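Local coordinates for putative OmpA family lipoprotein (Burkholderia cenocepacia, PDB 5LKW) that binds diaminopimelic acid through its OmpA-like periplasmic domain and probably acts in the Tol-Pal system in outer membrane invagination at cell division and in membrane integrity, at residues R16-D21 with Q32-Q37; D23-K28 with V76-A81; Q40-H45 with S88-V93. All coordinates share one frame; numbering follows the deposited sequence.

Interaction 1. Residues R16-D21 with Q32-Q37; sequences RSIYFD and QPLMQQ
S17 O takes a hydrogen bond from K15 NZ, and beside it the methyl CD2 of L34 packs 4.1 Å from the same oxygen. The leucine comes from the first turn of helix 32-44; it points its CB at the strand, and with CG anti to the backbone N (chi1 -177°) the CD2 branch does the touching. Next to S17 on the strand, I18 turns its CB toward the helix, and the side chain lies across that of M35 at a slant. The thioether methyl CE does the touching, 3.9 Å from I18 CD1 and 4.0 Å from I18 CG1. M35 sends its CB past the strand rather than at it, but bends at chi2 (-57°) and chi3 bring its methyl back to the isoleucine. I18 CD1 also faces L34 CD2 more loosely, at 4.5 Å. This is helix-on-sheet packing in the OmpA-like domain: strand 17-19 is an outermost strand of the mixed sheet, and the helix runs over it nearly antiparallel, with short-segment axes 10.4 Å apart at an angle of 153°. Within the sheet, strand 17-19 pairs with strand 115-120, I18 with A116 through the backbone, while the hydroxyl of S17 is bonded to D117. Past the strand, F20 packs on helix 62-82, and D21 touches the bound 2,6-diaminopimelic acid.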
ATOM      1  N   ARG A  16      -3.188   7.604   1.000  1.00 23.69           N
ATOM      2  CA  ARG A  16      -2.370   6.509   1.515  1.00 24.70           C
ATOM      3  C   ARG A  16      -2.696   5.113   0.990  1.00 22.49           C
ATOM      4  O   ARG A  16      -2.197   4.125   1.518  1.00 23.87           O
ATOM      5  CB  ARG A  16      -2.361   6.537   3.060  1.00 24.34           C
ATOM      6  CG  ARG A  16      -1.453   7.637   3.506  1.00 28.07           C
ATOM      7  CD  ARG A  16      -1.373   7.907   4.989  1.00 32.74           C
ATOM      8  NE  ARG A  16      -1.184   9.366   5.211  1.00 33.26           N
ATOM      9  CZ  ARG A  16      -1.087   9.932   6.417  1.00 33.91           C
ATOM     10  NH1 ARG A  16      -1.134   9.180   7.503  1.00 28.68           N
ATOM     11  NH2 ARG A  16      -0.956  11.254   6.543  1.00 34.34           N
ATOM     12  N   SER A  17      -3.505   5.015  -0.059  1.00 21.66           N
ATOM     13  CA  SER A  17      -3.839   3.708  -0.590  1.00 19.14           C
ATOM     14  C   SER A  17      -3.427   3.636  -2.079  1.00 18.70           C
ATOM     15  O   SER A  17      -3.615   4.615  -2.816  1.00 19.32           O
ATOM     16  CB  SER A  17      -5.343   3.499  -0.448  1.00 20.25           C
ATOM     17  OG  SER A  17      -5.758   3.328   0.903  1.00 21.99           O
ATOM     18  N   ILE A  18      -2.902   2.487  -2.505  1.00 18.12           N
ATOM     19  CA  ILE A  18      -2.586   2.162  -3.899  1.00 16.71           C
ATOM     20  C   ILE A  18      -3.536   1.010  -4.252  1.00 16.31           C
ATOM     21  O   ILE A  18      -3.591   0.039  -3.556  1.00 16.08           O
ATOM     22  CB  ILE A  18      -1.098   1.700  -4.097  1.00 16.80           C
ATOM     23  CG1 ILE A  18      -0.107   2.824  -3.828  1.00 20.36           C
ATOM     24  CG2 ILE A  18      -0.853   1.217  -5.511  1.00 16.40           C
ATOM     25  CD1 ILE A  18      -0.076   3.279  -2.400  1.00 24.41           C
ATOM     26  N   TYR A  19      -4.267   1.135  -5.345  1.00 15.72           N
ATOM     27  CA  TYR A  19      -5.158   0.079  -5.839  1.00 15.56           C
ATOM     28  C   TYR A  19      -4.633  -0.692  -7.043  1.00 16.65           C
ATOM     29  O   TYR A  19      -3.829  -0.169  -7.849  1.00 16.50           O
ATOM     30  CB  TYR A  19      -6.469   0.725  -6.228  1.00 15.72           C
ATOM     31  CG  TYR A  19      -7.164   1.330  -5.029  1.00 14.65           C
ATOM     32  CD1 TYR A  19      -8.152   0.585  -4.299  1.00 13.13           C
ATOM     33  CD2 TYR A  19      -6.829   2.614  -4.609  1.00 11.78           C
ATOM     34  CE1 TYR A  19      -8.859   1.165  -3.231  1.00 13.75           C
ATOM     35  CE2 TYR A  19      -7.530   3.230  -3.529  1.00 11.03           C
ATOM     36  CZ  TYR A  19      -8.545   2.504  -2.856  1.00 15.93           C
ATOM     37  OH  TYR A  19      -9.183   3.135  -1.778  1.00 17.89           O
ATOM     38  N   PHE A  20      -5.069  -1.946  -7.147  1.00 16.99           N
ATOM     39  CA  PHE A  20      -4.528  -2.883  -8.104  1.00 17.03           C
ATOM     40  C   PHE A  20      -5.632  -3.519  -8.985  1.00 17.75           C
ATOM     41  O   PHE A  20      -6.781  -3.698  -8.562  1.00 16.78           O
ATOM     42  CB  PHE A  20      -3.743  -4.016  -7.361  1.00 15.58           C
ATOM     43  CG  PHE A  20      -2.524  -3.531  -6.621  1.00 13.84           C
ATOM     44  CD1 PHE A  20      -1.248  -3.551  -7.218  1.00 16.76           C
ATOM     45  CD2 PHE A  20      -2.658  -3.060  -5.304  1.00 16.32           C
ATOM     46  CE1 PHE A  20      -0.073  -3.062  -6.462  1.00 15.40           C
ATOM     47  CE2 PHE A  20      -1.590  -2.615  -4.586  1.00 15.49           C
ATOM     48  CZ  PHE A  20      -0.282  -2.560  -5.177  1.00 18.52           C
ATOM     49  N   ASP A  21      -5.258  -3.907 -10.199  1.00 18.82           N
ATOM     50  CA  ASP A  21      -6.133  -4.701 -11.037  1.00 21.25           C
ATOM     51  C   ASP A  21      -6.281  -6.137 -10.524  1.00 22.64           C
ATOM     52  O   ASP A  21      -5.501  -6.621  -9.693  1.00 20.97           O
ATOM     53  CB  ASP A  21      -5.602  -4.731 -12.468  1.00 21.84           C
ATOM     54  CG  ASP A  21      -5.812  -3.433 -13.155  1.00 26.81           C
ATOM     55  OD1 ASP A  21      -6.507  -2.559 -12.573  1.00 28.43           O
ATOM     56  OD2 ASP A  21      -5.287  -3.317 -14.257  1.00 33.58           O
ATOM     57  N   GLN A  32       3.248   7.148  -9.648  1.00 25.69           N
ATOM     58  CA  GLN A  32       4.631   7.676  -9.459  1.00 28.55           C
ATOM     59  C   GLN A  32       4.683   8.937  -8.566  1.00 29.11           C
ATOM     60  O   GLN A  32       5.483   9.004  -7.625  1.00 29.84           O
ATOM     61  CB  GLN A  32       5.300   7.987 -10.799  1.00 29.61           C
ATOM     62  CG  GLN A  32       5.556   6.829 -11.769  1.00 34.60           C
ATOM     63  CD  GLN A  32       5.714   7.352 -13.260  1.00 42.39           C
ATOM     64  OE1 GLN A  32       5.178   8.418 -13.617  1.00 41.33           O
ATOM     65  NE2 GLN A  32       6.473   6.608 -14.098  1.00 42.48           N
ATOM     66  N   PRO A  33       3.846   9.957  -8.850  1.00 29.25           N
ATOM     67  CA  PRO A  33       3.959  11.152  -7.988  1.00 30.01           C
ATOM     68  C   PRO A  33       3.603  10.929  -6.508  1.00 30.45           C
ATOM     69  O   PRO A  33       4.253  11.505  -5.614  1.00 30.01           O
ATOM     70  CB  PRO A  33       3.006  12.169  -8.653  1.00 29.96           C
ATOM     71  CG  PRO A  33       2.833  11.677 -10.056  1.00 28.86           C
ATOM     72  CD  PRO A  33       2.925  10.175  -9.980  1.00 29.46           C
ATOM     73  N   LEU A  34       2.610  10.074  -6.246  1.00 30.42           N
ATOM     74  CA  LEU A  34       2.303   9.680  -4.869  1.00 30.27           C
ATOM     75  C   LEU A  34       3.477   8.954  -4.167  1.00 29.75           C
ATOM     76  O   LEU A  34       3.804   9.264  -3.006  1.00 29.69           O
ATOM     77  CB  LEU A  34       1.004   8.864  -4.831  1.00 30.95           C
ATOM     78  CG  LEU A  34       0.455   8.395  -3.477  1.00 31.87           C
ATOM     79  CD1 LEU A  34       0.143   9.623  -2.579  1.00 34.54           C
ATOM     80  CD2 LEU A  34      -0.793   7.516  -3.724  1.00 31.90           C
ATOM     81  N   MET A  35       4.128   8.032  -4.876  1.00 30.09           N
ATOM     82  CA  MET A  35       5.312   7.333  -4.349  1.00 29.76           C
ATOM     83  C   MET A  35       6.442   8.363  -4.033  1.00 30.94           C
ATOM     84  O   MET A  35       7.168   8.242  -3.029  1.00 29.62           O
ATOM     85  CB  MET A  35       5.848   6.294  -5.365  1.00 29.47           C
ATOM     86  CG  MET A  35       4.982   4.990  -5.666  1.00 30.02           C
ATOM     87  SD  MET A  35       4.617   4.026  -4.200  1.00 30.06           S
ATOM     88  CE  MET A  35       3.229   4.972  -3.510  1.00 26.54           C
ATOM     89  N   GLN A  36       6.573   9.356  -4.914  1.00 31.40           N
ATOM     90  CA  GLN A  36       7.579  10.408  -4.802  1.00 32.23           C
ATOM     91  C   GLN A  36       7.311  11.290  -3.601  1.00 33.36           C
ATOM     92  O   GLN A  36       8.230  11.615  -2.831  1.00 32.67           O
ATOM     93  CB  GLN A  36       7.626  11.208  -6.108  1.00 32.80           C
ATOM     94  CG  GLN A  36       7.945  10.252  -7.253  1.00 36.69           C
ATOM     95  CD  GLN A  36       8.355  10.890  -8.552  1.00 43.70           C
ATOM     96  OE1 GLN A  36       7.493  11.208  -9.395  1.00 48.41           O
ATOM     97  NE2 GLN A  36       9.682  11.011  -8.773  1.00 44.18           N
ATOM     98  N   GLN A  37       6.041  11.655  -3.422  1.00 33.36           N
ATOM     99  CA  GLN A  37       5.676  12.413  -2.258  1.00 33.95           C
ATOM    100  C   GLN A  37       6.003  11.663  -0.982  1.00 32.46           C
ATOM    101  O   GLN A  37       6.723  12.191  -0.106  1.00 31.66           O
ATOM    102  CB  GLN A  37       4.214  12.837  -2.312  1.00 34.04           C
ATOM    103  CG  GLN A  37       4.039  14.243  -2.869  1.00 40.16           C
ATOM    104  CD  GLN A  37       2.995  14.331  -3.972  1.00 48.19           C
ATOM    105  OE1 GLN A  37       2.422  13.319  -4.400  1.00 51.01           O
ATOM    106  NE2 GLN A  37       2.748  15.554  -4.452  1.00 49.31           N
TER

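Interaction 2. Residues D23-K28 with V76-A81; sequences DSYSVK and VRRAMA. With API (2,6-diaminopimelic acid), chain C.
The Y25 ring and the R78 guanidinium meet edge to edge, each near the plane of the other, with Y25 CD1 4.5 Å from R78 NH2. A water also lies at the guanidinium edge, in its plane; it donates to Y25 O at 3.0 Å and accepts a weak bond from R78 NH2, so the water adds a tenuous link from R78 to the loop backbone beside the loose ring contact. The loop itself is shaped by an ST turn in the OmpA-like domain, between strand 17-19 and helix 32-44: S24 OG accepts from S26 N at 2.9 Å, a nearly straight bond (162°). Beyond the turn, V27 points its CB at helix 62-82. Its CG1 is anti to the backbone N (chi1 175°), leaving CG2 to do the touching, 4.1 Å from V76 N and 4.3 Å from V76 CG2. This apolar contact lies where the two backbones come closest, 6.9 Å between the CA atoms of V27 and V76. At its N-terminal end the segment enters the ligand pocket, where R72 and N65 also bind the diaminopimelic acid; there D23 N donates to the carboxylate atom OXT of the ligand at 2.8 Å.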
ATOM      1  N   ASP A  23      -5.987  -9.699  -9.751  1.00 24.44           N
ATOM      2  CA  ASP A  23      -4.879 -10.602  -9.822  1.00 26.24           C
ATOM      3  C   ASP A  23      -3.541  -9.873 -10.098  1.00 25.12           C
ATOM      4  O   ASP A  23      -2.519 -10.501 -10.386  1.00 25.26           O
ATOM      5  CB  ASP A  23      -5.172 -11.620 -10.937  1.00 27.24           C
ATOM      6  CG  ASP A  23      -5.052 -13.030 -10.494  1.00 32.87           C
ATOM      7  OD1 ASP A  23      -4.637 -13.281  -9.319  1.00 39.42           O
ATOM      8  OD2 ASP A  23      -5.410 -13.898 -11.340  1.00 37.23           O
ATOM      9  N   SER A  24      -3.497  -8.560  -9.967  1.00 23.24           N
ATOM     10  CA  SER A  24      -2.232  -7.901 -10.228  1.00 22.23           C
ATOM     11  C   SER A  24      -1.560  -7.329  -8.988  1.00 21.04           C
ATOM     12  O   SER A  24      -2.217  -6.851  -8.053  1.00 18.92           O
ATOM     13  CB  SER A  24      -2.419  -6.851 -11.324  1.00 23.22           C
ATOM     14  OG  SER A  24      -1.315  -5.946 -11.448  1.00 24.92           O
ATOM     15  N   TYR A  25      -0.234  -7.399  -8.981  1.00 20.97           N
ATOM     16  CA  TYR A  25       0.552  -6.559  -8.094  1.00 20.16           C
ATOM     17  C   TYR A  25       1.349  -5.475  -8.779  1.00 21.39           C
ATOM     18  O   TYR A  25       2.276  -4.978  -8.158  1.00 22.50           O
ATOM     19  CB  TYR A  25       1.430  -7.379  -7.142  1.00 21.16           C
ATOM     20  CG  TYR A  25       2.355  -8.346  -7.838  1.00 22.95           C
ATOM     21  CD1 TYR A  25       3.652  -7.976  -8.181  1.00 23.59           C
ATOM     22  CD2 TYR A  25       1.934  -9.631  -8.140  1.00 24.76           C
ATOM     23  CE1 TYR A  25       4.513  -8.869  -8.848  1.00 27.92           C
ATOM     24  CE2 TYR A  25       2.772 -10.525  -8.791  1.00 30.91           C
ATOM     25  CZ  TYR A  25       4.071 -10.147  -9.138  1.00 30.08           C
ATOM     26  OH  TYR A  25       4.899 -11.056  -9.772  1.00 31.75           O
ATOM     27  N   SER A  26       1.003  -5.079 -10.027  1.00 21.78           N
ATOM     28  CA  SER A  26       1.677  -3.936 -10.675  1.00 21.58           C
ATOM     29  C   SER A  26       1.221  -2.619 -10.080  1.00 21.02           C
ATOM     30  O   SER A  26       0.010  -2.319 -10.077  1.00 20.32           O
ATOM     31  CB  SER A  26       1.364  -3.825 -12.164  1.00 22.22           C
ATOM     32  OG  SER A  26       1.490  -5.094 -12.775  1.00 31.30           O
ATOM     33  N   VAL A  27       2.181  -1.801  -9.713  1.00 19.50           N
ATOM     34  CA  VAL A  27       1.915  -0.435  -9.272  1.00 20.60           C
ATOM     35  C   VAL A  27       1.872   0.392 -10.517  1.00 21.53           C
ATOM     36  O   VAL A  27       2.896   0.623 -11.132  1.00 23.91           O
ATOM     37  CB  VAL A  27       2.982   0.119  -8.285  1.00 19.43           C
ATOM     38  CG1 VAL A  27       2.735   1.585  -7.957  1.00 17.05           C
ATOM     39  CG2 VAL A  27       2.981  -0.692  -7.057  1.00 17.96           C
ATOM     40  N   LYS A  28       0.668   0.775 -10.925  1.00 22.98           N
ATOM     41  CA  LYS A  28       0.495   1.538 -12.179  1.00 23.70           C
ATOM     42  C   LYS A  28       1.244   2.912 -12.161  1.00 24.43           C
ATOM     43  O   LYS A  28       1.450   3.519 -11.086  1.00 24.06           O
ATOM     44  CB  LYS A  28      -0.976   1.731 -12.467  1.00 24.15           C
ATOM     45  CG  LYS A  28      -1.739   0.462 -12.829  1.00 25.86           C
ATOM     46  CD  LYS A  28      -3.189   0.846 -13.009  1.00 38.20           C
ATOM     47  CE  LYS A  28      -4.165  -0.152 -12.343  1.00 41.35           C
ATOM     48  NZ  LYS A  28      -5.594   0.340 -12.471  1.00 44.63           N
ATOM     49  N   VAL A  76       4.928  -1.822  -3.592  1.00 20.36           N
ATOM     50  CA  VAL A  76       4.916  -0.443  -3.087  1.00 19.73           C
ATOM     51  C   VAL A  76       6.269  -0.089  -2.386  1.00 22.13           C
ATOM     52  O   VAL A  76       6.849   0.971  -2.626  1.00 23.34           O
ATOM     53  CB  VAL A  76       3.732  -0.222  -2.113  1.00 20.31           C
ATOM     54  CG1 VAL A  76       3.816   1.154  -1.444  1.00 19.39           C
ATOM     55  CG2 VAL A  76       2.331  -0.456  -2.823  1.00 17.32           C
ATOM     56  N   ARG A  77       6.713  -0.960  -1.512  1.00 23.08           N
ATOM     57  CA  ARG A  77       8.037  -0.841  -0.830  1.00 25.07           C
ATOM     58  C   ARG A  77       9.141  -0.675  -1.867  1.00 24.11           C
ATOM     59  O   ARG A  77       9.918   0.273  -1.810  1.00 25.21           O
ATOM     60  CB  ARG A  77       8.295  -2.055   0.097  1.00 24.52           C
ATOM     61  CG  ARG A  77       9.661  -1.982   0.895  1.00 26.16           C
ATOM     62  CD  ARG A  77      10.093  -3.329   1.446  1.00 29.07           C
ATOM     63  NE  ARG A  77      10.390  -4.188   0.302  1.00 31.08           N
ATOM     64  CZ  ARG A  77      10.415  -5.518   0.298  1.00 30.87           C
ATOM     65  NH1 ARG A  77      10.174  -6.225   1.401  1.00 31.40           N
ATOM     66  NH2 ARG A  77      10.675  -6.141  -0.850  1.00 31.23           N
ATOM     67  N   ARG A  78       9.141  -1.548  -2.871  1.00 24.52           N
ATOM     68  CA  ARG A  78      10.112  -1.502  -3.947  1.00 25.82           C
ATOM     69  C   ARG A  78      10.110  -0.167  -4.694  1.00 26.77           C
ATOM     70  O   ARG A  78      11.178   0.426  -4.960  1.00 26.12           O
ATOM     71  CB  ARG A  78       9.849  -2.667  -4.910  1.00 25.77           C
ATOM     72  CG  ARG A  78      10.389  -2.459  -6.312  1.00 28.90           C
ATOM     73  CD  ARG A  78      10.498  -3.784  -7.073  1.00 29.15           C
ATOM     74  NE  ARG A  78       9.215  -4.147  -7.656  1.00 35.77           N
ATOM     75  CZ  ARG A  78       8.405  -5.110  -7.206  1.00 37.21           C
ATOM     76  NH1 ARG A  78       8.726  -5.853  -6.146  1.00 35.38           N
ATOM     77  NH2 ARG A  78       7.252  -5.325  -7.834  1.00 37.85           N
ATOM     78  N   ALA A  79       8.920   0.319  -5.049  1.00 27.30           N
ATOM     79  CA  ALA A  79       8.792   1.641  -5.685  1.00 27.94           C
ATOM     80  C   ALA A  79       9.329   2.743  -4.810  1.00 27.81           C
ATOM     81  O   ALA A  79       9.857   3.727  -5.317  1.00 27.72           O
ATOM     82  CB  ALA A  79       7.318   1.954  -6.032  1.00 28.13           C
ATOM     83  N   MET A  80       9.157   2.631  -3.491  1.00 28.15           N
ATOM     84  CA  MET A  80       9.765   3.652  -2.624  1.00 28.86           C
ATOM     85  C   MET A  80      11.260   3.403  -2.387  1.00 28.39           C
ATOM     86  O   MET A  80      12.025   4.340  -2.369  1.00 29.61           O
ATOM     87  CB  MET A  80       8.969   3.877  -1.319  1.00 29.43           C
ATOM     88  CG  MET A  80       7.562   4.472  -1.580  1.00 28.51           C
ATOM     89  SD  MET A  80       6.794   5.227  -0.124  1.00 28.11           S
ATOM     90  CE  MET A  80       6.568   3.844   0.973  1.00 29.19           C
ATOM     91  N   ALA A  81      11.660   2.143  -2.268  1.00 28.18           N
ATOM     92  CA  ALA A  81      13.085   1.731  -2.238  1.00 29.45           C
ATOM     93  C   ALA A  81      13.880   2.357  -3.350  1.00 30.16           C
ATOM     94  O   ALA A  81      14.907   3.000  -3.115  1.00 30.80           O
ATOM     95  CB  ALA A  81      13.218   0.212  -2.328  1.00 28.80           C
TER
HETATM   96  C   API C 201      -7.229 -10.109  -6.187  1.00 20.28           C
HETATM   97  CA  API C 201      -7.679 -11.543  -6.326  1.00 21.41           C
HETATM   98  C3  API C 201      -8.638 -11.888  -7.466  1.00 29.73           C
HETATM   99  C4  API C 201      -8.938 -13.400  -7.409  1.00 40.58           C
HETATM  100  C5  API C 201      -8.754 -14.150  -8.741  1.00 54.53           C
HETATM  101  C6  API C 201      -8.883 -15.681  -8.628  1.00 63.20           C
HETATM  102  O   API C 201      -7.325  -9.647  -5.058  1.00 16.01           O
HETATM  103  OXT API C 201      -6.771  -9.389  -7.104  1.00 17.62           O
HETATM  104  N   API C 201      -8.369 -11.858  -5.077  1.00 19.72           N
HETATM  105  O   HOH W   1       5.045  -4.800  -9.357  1.00 20.51           O

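Interaction 3. Residues Q40-H45 with S88-V93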
ATOM      1  N   GLN A  40       9.831  11.284  -0.432  1.00 34.58           N
ATOM      2  CA  GLN A  40      10.446  12.536  -0.003  1.00 37.17           C
ATOM      3  C   GLN A  40      10.212  12.740   1.496  1.00 37.50           C
ATOM      4  O   GLN A  40      11.156  13.017   2.242  1.00 38.03           O
ATOM      5  CB  GLN A  40       9.898  13.721  -0.822  1.00 37.66           C
ATOM      6  CG  GLN A  40      10.674  15.038  -0.737  1.00 40.79           C
ATOM      7  CD  GLN A  40      12.187  14.865  -0.819  1.00 46.29           C
ATOM      8  OE1 GLN A  40      12.713  14.212  -1.729  1.00 50.09           O
ATOM      9  NE2 GLN A  40      12.896  15.475   0.128  1.00 47.74           N
ATOM     10  N   TYR A  41       8.970  12.557   1.943  1.00 37.28           N
ATOM     11  CA  TYR A  41       8.682  12.603   3.361  1.00 37.29           C
ATOM     12  C   TYR A  41       9.553  11.625   4.171  1.00 37.09           C
ATOM     13  O   TYR A  41      10.244  12.034   5.106  1.00 37.02           O
ATOM     14  CB  TYR A  41       7.186  12.418   3.647  1.00 37.79           C
ATOM     15  CG  TYR A  41       6.890  12.477   5.122  1.00 38.87           C
ATOM     16  CD1 TYR A  41       6.349  13.623   5.708  1.00 39.82           C
ATOM     17  CD2 TYR A  41       7.172  11.401   5.932  1.00 39.25           C
ATOM     18  CE1 TYR A  41       6.074  13.675   7.066  1.00 40.21           C
ATOM     19  CE2 TYR A  41       6.914  11.441   7.297  1.00 43.88           C
ATOM     20  CZ  TYR A  41       6.360  12.570   7.861  1.00 44.07           C
ATOM     21  OH  TYR A  41       6.118  12.579   9.232  1.00 46.80           O
ATOM     22  N   LEU A  42       9.551  10.354   3.791  1.00 36.65           N
ATOM     23  CA  LEU A  42      10.376   9.335   4.447  1.00 36.97           C
ATOM     24  C   LEU A  42      11.918   9.636   4.556  1.00 37.48           C
ATOM     25  O   LEU A  42      12.501   9.566   5.646  1.00 37.99           O
ATOM     26  CB  LEU A  42      10.105   7.949   3.838  1.00 36.07           C
ATOM     27  CG  LEU A  42       8.735   7.336   4.234  1.00 35.22           C
ATOM     28  CD1 LEU A  42       8.440   6.059   3.453  1.00 34.86           C
ATOM     29  CD2 LEU A  42       8.619   7.081   5.737  1.00 33.61           C
ATOM     30  N   LYS A  43      12.547   9.928   3.420  1.00 37.88           N
ATOM     31  CA  LYS A  43      13.973  10.273   3.331  1.00 38.78           C
ATOM     32  C   LYS A  43      14.369  11.469   4.197  1.00 39.49           C
ATOM     33  O   LYS A  43      15.475  11.515   4.764  1.00 41.00           O
ATOM     34  CB  LYS A  43      14.328  10.572   1.874  1.00 37.76           C
ATOM     35  CG  LYS A  43      14.653   9.330   1.028  1.00 38.72           C
ATOM     36  CD  LYS A  43      14.980   9.705  -0.446  1.00 37.56           C
ATOM     37  CE  LYS A  43      13.743  10.277  -1.130  1.00 38.48           C
ATOM     38  NZ  LYS A  43      13.986  11.241  -2.256  1.00 39.15           N
ATOM     39  N   SER A  44      13.469  12.440   4.273  1.00 40.10           N
ATOM     40  CA  SER A  44      13.675  13.642   5.051  1.00 41.03           C
ATOM     41  C   SER A  44      13.251  13.501   6.527  1.00 41.03           C
ATOM     42  O   SER A  44      13.480  14.424   7.299  1.00 41.71           O
ATOM     43  CB  SER A  44      12.992  14.834   4.369  1.00 40.77           C
ATOM     44  OG  SER A  44      11.592  14.758   4.487  1.00 42.83           O
ATOM     45  N   HIS A  45      12.645  12.366   6.904  1.00 40.47           N
ATOM     46  CA  HIS A  45      12.318  12.059   8.292  1.00 39.95           C
ATOM     47  C   HIS A  45      12.772  10.671   8.774  1.00 40.66           C
ATOM     48  O   HIS A  45      11.916   9.885   9.188  1.00 41.30           O
ATOM     49  CB  HIS A  45      10.814  12.161   8.539  1.00 39.39           C
ATOM     50  CG  HIS A  45      10.224  13.491   8.197  1.00 38.90           C
ATOM     51  ND1 HIS A  45      10.293  14.038   6.933  1.00 40.10           N
ATOM     52  CD2 HIS A  45       9.517  14.371   8.945  1.00 38.91           C
ATOM     53  CE1 HIS A  45       9.680  15.208   6.920  1.00 38.22           C
ATOM     54  NE2 HIS A  45       9.181  15.426   8.124  1.00 37.86           N
ATOM     55  N   SER A  88      15.042   0.217   6.327  1.00 35.06           N
ATOM     56  CA  SER A  88      14.769   0.273   7.766  1.00 34.32           C
ATOM     57  C   SER A  88      13.538   1.121   8.122  1.00 32.98           C
ATOM     58  O   SER A  88      13.035   1.034   9.235  1.00 33.02           O
ATOM     59  CB  SER A  88      15.973   0.826   8.546  1.00 34.45           C
ATOM     60  OG  SER A  88      16.045   2.233   8.356  1.00 33.88           O
ATOM     61  N   GLN A  89      13.044   1.956   7.212  1.00 32.00           N
ATOM     62  CA  GLN A  89      11.835   2.698   7.570  1.00 30.47           C
ATOM     63  C   GLN A  89      10.552   2.071   7.010  1.00 31.07           C
ATOM     64  O   GLN A  89       9.474   2.652   7.147  1.00 30.38           O
ATOM     65  CB  GLN A  89      11.937   4.162   7.191  1.00 30.86           C
ATOM     66  CG  GLN A  89      13.053   4.946   7.874  1.00 29.09           C
ATOM     67  CD  GLN A  89      13.239   6.304   7.208  1.00 28.93           C
ATOM     68  OE1 GLN A  89      14.160   6.495   6.422  1.00 29.43           O
ATOM     69  NE2 GLN A  89      12.307   7.219   7.449  1.00 30.51           N
ATOM     70  N   MET A  90      10.679   0.890   6.389  1.00 30.56           N
ATOM     71  CA  MET A  90       9.582   0.286   5.630  1.00 30.44           C
ATOM     72  C   MET A  90       9.450  -1.162   6.009  1.00 31.03           C
ATOM     73  O   MET A  90      10.451  -1.889   6.061  1.00 31.62           O
ATOM     74  CB  MET A  90       9.884   0.376   4.130  1.00 30.32           C
ATOM     75  CG  MET A  90       9.770   1.798   3.600  1.00 28.47           C
ATOM     76  SD  MET A  90       9.917   1.850   1.837  1.00 25.11           S
ATOM     77  CE  MET A  90      11.587   1.106   1.636  1.00 29.19           C
ATOM     78  N   GLU A  91       8.217  -1.588   6.249  1.00 30.65           N
ATOM     79  CA  GLU A  91       7.947  -3.005   6.475  1.00 30.43           C
ATOM     80  C   GLU A  91       6.763  -3.421   5.573  1.00 29.17           C
ATOM     81  O   GLU A  91       5.708  -2.781   5.634  1.00 29.12           O
ATOM     82  CB  GLU A  91       7.649  -3.260   7.952  1.00 30.35           C
ATOM     83  CG  GLU A  91       7.581  -4.774   8.305  1.00 34.19           C
ATOM     84  CD  GLU A  91       7.191  -4.983   9.770  1.00 37.02           C
ATOM     85  OE1 GLU A  91       7.236  -3.983  10.512  1.00 41.87           O
ATOM     86  OE2 GLU A  91       6.839  -6.105  10.176  1.00 36.54           O
ATOM     87  N   ALA A  92       6.970  -4.421   4.700  1.00 27.77           N
ATOM     88  CA  ALA A  92       5.885  -4.903   3.792  1.00 27.41           C
ATOM     89  C   ALA A  92       5.234  -6.111   4.454  1.00 27.33           C
ATOM     90  O   ALA A  92       5.908  -7.105   4.712  1.00 27.96           O
ATOM     91  CB  ALA A  92       6.440  -5.311   2.448  1.00 26.08           C
ATOM     92  N   VAL A  93       3.950  -6.014   4.782  1.00 26.65           N
ATOM     93  CA  VAL A  93       3.179  -7.182   5.264  1.00 24.76           C
ATOM     94  C   VAL A  93       1.890  -7.441   4.448  1.00 24.42           C
ATOM     95  O   VAL A  93       1.400  -6.558   3.724  1.00 25.00           O
ATOM     96  CB  VAL A  93       2.798  -7.029   6.738  1.00 25.14           C
ATOM     97  CG1 VAL A  93       4.051  -7.025   7.587  1.00 24.40           C
ATOM     98  CG2 VAL A  93       1.939  -5.741   6.958  1.00 22.66           C
TER
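The last turn of helix 32-44 comes closest to the chain just ahead of strand 90-96, at L42 and Q89, whose CA atoms are 7.5 Å apart. Q89, in the 3-10 turn, points its CB at the helix and runs extended beyond CG; its side chain and that of L42 run alongside each other in opposite senses. Its amide then reaches the main chain: Q89 NE2 donates to L42 O at 3.0 Å, nearly straight at the hydrogen (165°) but well above the carbonyl plane. H45 N, 3.1 Å from the same L42 O, arrives from the opposite face, so a helix-end carbonyl is gripped from both sides. The amide is hydrogen-bonded outside the two segments as well, NE2 to R48 O and OE1 to N86 ND2, which probably fixes its rotation. L42 CD2 packs beside the amide, 4.1 Å from Q89 NE2; the apolar contact is looser, L42 CD1 to M90 CG at 4.5 Å. Within the helix end, H45 ND1 donates to Y41 O at 2.7 Å along a bent path, and the same nitrogen sits over the centre of the Y41 ring. Around this buried contact, L42 and M90 both rest on M80 of helix 62-82, on V50 of strand 50-55 and on V85, joining the two helices to strand 90-96 at one edge of the sheet.

Overall arrangement
From the N terminus, strand 17-19 is followed by a loop of twelve residues and then by helix 32-44; interaction 1 closes that loop. Its middle, 23-28, reaches far ahead to helix 62-82 in interaction 2, so these two contacts cross along the chain and touch where K28 NZ makes a salt bridge with D21. Interaction 3 begins later on helix 32-44, in series after interaction 1, and ends on strand 90-96; it crosses interaction 2, and the two meet where R77 of helix 62-82 packs on M90. Together they tie helices 32-44 and 62-82 to both outermost strands of the sheet, while the loop that enters the ligand pocket lies along helix 62-82.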